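Long-range contact in MdbA (Actinomyces oris, PDB 4Z7X), which is a thiol-disulfide oxidoreductase of the thioredoxin clan that probably forms disulfide bonds in exported proteins, including those of pilus assembly: residues A111-A119 with V160-F168. Sequence-based numbering, arbitrary orientation.
Sequences AMGVVLDEA and VPKEVSAKF
The helical part of the thioredoxin-like fold supplies this contact: the last turns of helix 103-118 pack against short helix 162-165 and the start of helix 168-174, A111 and V114 meeting F168. A111 CB lies 3.7 Å from the centroid of the F168 ring and 7° off its normal, a CH-pi contact over the face; S165 CA covers the opposite face. At the ring's rim, V115 CG2 comes within 3.6 Å of F168 CZ, and V114 CB within 4.0 Å of F168 CD1. With a leucine in place of F168, A111 CB would probably lose its aromatic face and V115 part of its contact, opening a gap beside S165. V114 has CG1 opposite the backbone N (chi1 172°), which sets that methyl 3.7 Å from V164 CG1. A119 CB, just past the helix end, approaches P161 CD at 3.9 Å. On the exposed flank, in one of two E118 conformers, K167 NZ makes a salt bridge to E118 OE1 at 3.0 Å, on the syn side; the bridge is probably not permanent. F126 and V152, from helices 123-140 and 148-157, also touch F168; with only helices between strands 91-96 and 198-201, this is consistent with the helical insertion of DsbA-like thioredoxin folds.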
loop_
_atom_site.group_PDB
_atom_site.type_symbol
_atom_site.label_atom_id
_atom_site.label_comp_id
_atom_site.label_asym_id
_atom_site.label_seq_id
_atom_site.Cartn_x
_atom_site.Cartn_y
_atom_site.Cartn_z
ATOM N N ALA A 111 -5.673 -10.642 -3.308
ATOM C CA ALA A 111 -6.917 -9.915 -3.526
ATOM C C ALA A 111 -6.608 -8.486 -4.015
ATOM O O ALA A 111 -7.253 -7.990 -4.931
ATOM C CB ALA A 111 -7.742 -9.843 -2.256
HETATM N N MSE A 112 -5.595 -7.859 -3.438
HETATM C CA MSE A 112 -5.177 -6.522 -3.877
HETATM C C MSE A 112 -4.726 -6.540 -5.314
HETATM O O MSE A 112 -4.980 -5.597 -6.056
HETATM C CB MSE A 112 -4.061 -5.964 -2.984
HETATM C CG MSE A 112 -3.574 -4.567 -3.431
HETATM SE SE MSE A 112 -5.015 -3.199 -3.686
HETATM C CE MSE A 112 -5.062 -2.686 -1.798
ATOM N N GLY A 113 -4.055 -7.611 -5.750
ATOM C CA GLY A 113 -3.622 -7.703 -7.147
ATOM C C GLY A 113 -4.815 -7.685 -8.095
ATOM O O GLY A 113 -4.797 -7.019 -9.136
ATOM N N VAL A 114 -5.869 -8.408 -7.729
ATOM C CA VAL A 114 -7.083 -8.415 -8.549
ATOM C C VAL A 114 -7.692 -7.009 -8.578
ATOM O O VAL A 114 -8.092 -6.519 -9.621
ATOM C CB VAL A 114 -8.124 -9.411 -7.969
ATOM C CG1 VAL A 114 -9.458 -9.287 -8.697
ATOM C CG2 VAL A 114 -7.639 -10.865 -7.989
ATOM N N VAL A 115 -7.742 -6.342 -7.407
ATOM C CA VAL A 115 -8.287 -5.000 -7.373
ATOM C C VAL A 115 -7.446 -4.039 -8.249
ATOM O O VAL A 115 -8.003 -3.225 -9.007
ATOM C CB VAL A 115 -8.466 -4.499 -5.918
ATOM C CG1 VAL A 115 -8.912 -3.062 -5.940
ATOM C CG2 VAL A 115 -9.460 -5.350 -5.213
ATOM N N LEU A 116 -6.128 -4.081 -8.098
ATOM C CA LEU A 116 -5.284 -3.232 -8.931
ATOM C C LEU A 116 -5.506 -3.434 -10.408
ATOM O O LEU A 116 -5.527 -2.482 -11.188
ATOM C CB LEU A 116 -3.818 -3.446 -8.601
ATOM C CG LEU A 116 -3.388 -2.899 -7.232
ATOM C CD1 LEU A 116 -1.994 -3.365 -6.841
ATOM C CD2 LEU A 116 -3.433 -1.364 -7.167
ATOM N N ASP A 117 -5.641 -4.685 -10.801
ATOM C CA ASP A 117 -5.769 -5.018 -12.194
ATOM C C ASP A 117 -7.178 -4.782 -12.749
ATOM O O ASP A 117 -7.305 -4.469 -13.928
ATOM C CB ASP A 117 -5.393 -6.488 -12.438
ATOM C CG ASP A 117 -3.892 -6.715 -12.563
ATOM O OD1 ASP A 117 -3.128 -5.728 -12.702
ATOM O OD2 ASP A 117 -3.486 -7.905 -12.601
ATOM N N GLU A 118 -8.229 -4.944 -11.928
ATOM C CA GLU A 118 -9.589 -4.917 -12.435
ATOM C C GLU A 118 -10.481 -3.800 -11.887
ATOM O O GLU A 118 -11.519 -3.480 -12.484
ATOM C CB GLU A 118 -10.250 -6.257 -12.181
ATOM C CG GLU A 118 -9.495 -7.413 -12.818
ATOM C CD GLU A 118 -10.425 -8.397 -13.484
ATOM O OE1 GLU A 118 -11.592 -8.511 -13.053
ATOM O OE2 GLU A 118 -9.999 -9.036 -14.456
ATOM N N ALA A 119 -10.106 -3.234 -10.743
ATOM C CA ALA A 119 -10.897 -2.171 -10.109
ATOM C C ALA A 119 -9.965 -1.131 -9.458
ATOM O O ALA A 119 -10.072 -0.840 -8.262
ATOM C CB ALA A 119 -11.841 -2.751 -9.087
ATOM N N VAL A 160 -16.010 -2.188 -4.563
ATOM C CA VAL A 160 -15.426 -2.939 -5.640
ATOM C C VAL A 160 -16.582 -3.678 -6.352
ATOM O O VAL A 160 -17.468 -4.210 -5.695
ATOM C CB VAL A 160 -14.397 -3.932 -5.089
ATOM C CG1 VAL A 160 -13.951 -4.949 -6.130
ATOM C CG2 VAL A 160 -13.195 -3.232 -4.480
ATOM N N PRO A 161 -16.601 -3.698 -7.690
ATOM C CA PRO A 161 -17.645 -4.442 -8.377
ATOM C C PRO A 161 -17.684 -5.925 -7.991
ATOM O O PRO A 161 -16.626 -6.551 -7.798
ATOM C CB PRO A 161 -17.292 -4.257 -9.853
ATOM C CG PRO A 161 -16.548 -2.956 -9.904
ATOM C CD PRO A 161 -15.699 -3.040 -8.652
ATOM N N LYS A 162 -18.890 -6.496 -7.884
ATOM C CA LYS A 162 -19.034 -7.888 -7.492
ATOM C C LYS A 162 -18.272 -8.821 -8.440
ATOM O O LYS A 162 -17.699 -9.810 -7.995
ATOM C CB LYS A 162 -20.514 -8.306 -7.471
ATOM C CG LYS A 162 -21.353 -7.755 -6.354
ATOM C CD LYS A 162 -22.786 -8.255 -6.558
ATOM C CE LYS A 162 -23.682 -7.927 -5.387
ATOM N NZ LYS A 162 -23.475 -6.514 -5.013
ATOM N N GLU A 163 -18.255 -8.512 -9.743
ATOM C CA GLU A 163 -17.562 -9.371 -10.703
ATOM C C GLU A 163 -16.060 -9.408 -10.445
ATOM O O GLU A 163 -15.384 -10.372 -10.766
ATOM C CB GLU A 163 -17.862 -9.020 -12.136
ATOM C CG GLU A 163 -17.497 -7.673 -12.623
ATOM C CD GLU A 163 -17.395 -7.572 -14.151
ATOM O OE1 GLU A 163 -16.920 -6.515 -14.594
ATOM O OE2 GLU A 163 -17.776 -8.511 -14.904
ATOM N N VAL A 164 -15.550 -8.381 -9.813
ATOM C CA VAL A 164 -14.138 -8.329 -9.451
ATOM C C VAL A 164 -13.835 -9.082 -8.155
ATOM O O VAL A 164 -12.901 -9.908 -8.104
ATOM C CB VAL A 164 -13.661 -6.848 -9.368
ATOM C CG1 VAL A 164 -12.204 -6.741 -8.891
ATOM C CG2 VAL A 164 -13.806 -6.211 -10.747
ATOM N N SER A 165 -14.595 -8.794 -7.097
ATOM C CA SER A 165 -14.345 -9.470 -5.833
ATOM C C SER A 165 -14.601 -10.986 -5.942
ATOM O O SER A 165 -13.990 -11.760 -5.215
ATOM C CB SER A 165 -15.112 -8.834 -4.700
ATOM O OG SER A 165 -16.492 -8.992 -4.911
ATOM N N ALA A 166 -15.461 -11.400 -6.891
ATOM C CA ALA A 166 -15.700 -12.822 -7.149
ATOM C C ALA A 166 -14.463 -13.570 -7.581
ATOM O O ALA A 166 -14.439 -14.784 -7.471
ATOM C CB ALA A 166 -16.833 -13.007 -8.176
ATOM N N LYS A 167 -13.434 -12.833 -8.029
ATOM C CA LYS A 167 -12.182 -13.423 -8.520
ATOM C C LYS A 167 -11.145 -13.597 -7.414
ATOM O O LYS A 167 -10.091 -14.212 -7.624
ATOM C CB LYS A 167 -11.602 -12.551 -9.634
ATOM C CG LYS A 167 -12.498 -12.495 -10.863
ATOM C CD LYS A 167 -11.903 -11.667 -11.953
ATOM C CE LYS A 167 -12.865 -11.656 -13.159
ATOM N NZ LYS A 167 -12.258 -11.066 -14.373
ATOM N N PHE A 168 -11.442 -13.118 -6.210
ATOM C CA PHE A 168 -10.444 -13.180 -5.140
ATOM C C PHE A 168 -10.099 -14.623 -4.782
ATOM O O PHE A 168 -8.916 -14.947 -4.630
ATOM C CB PHE A 168 -10.880 -12.500 -3.843
ATOM C CG PHE A 168 -10.996 -11.001 -3.885
ATOM C CD1 PHE A 168 -10.555 -10.220 -4.950
ATOM C CD2 PHE A 168 -11.534 -10.356 -2.779
ATOM C CE1 PHE A 168 -10.680 -8.823 -4.921
ATOM C CE2 PHE A 168 -11.623 -8.964 -2.735
ATOM C CZ PHE A 168 -11.215 -8.209 -3.816
#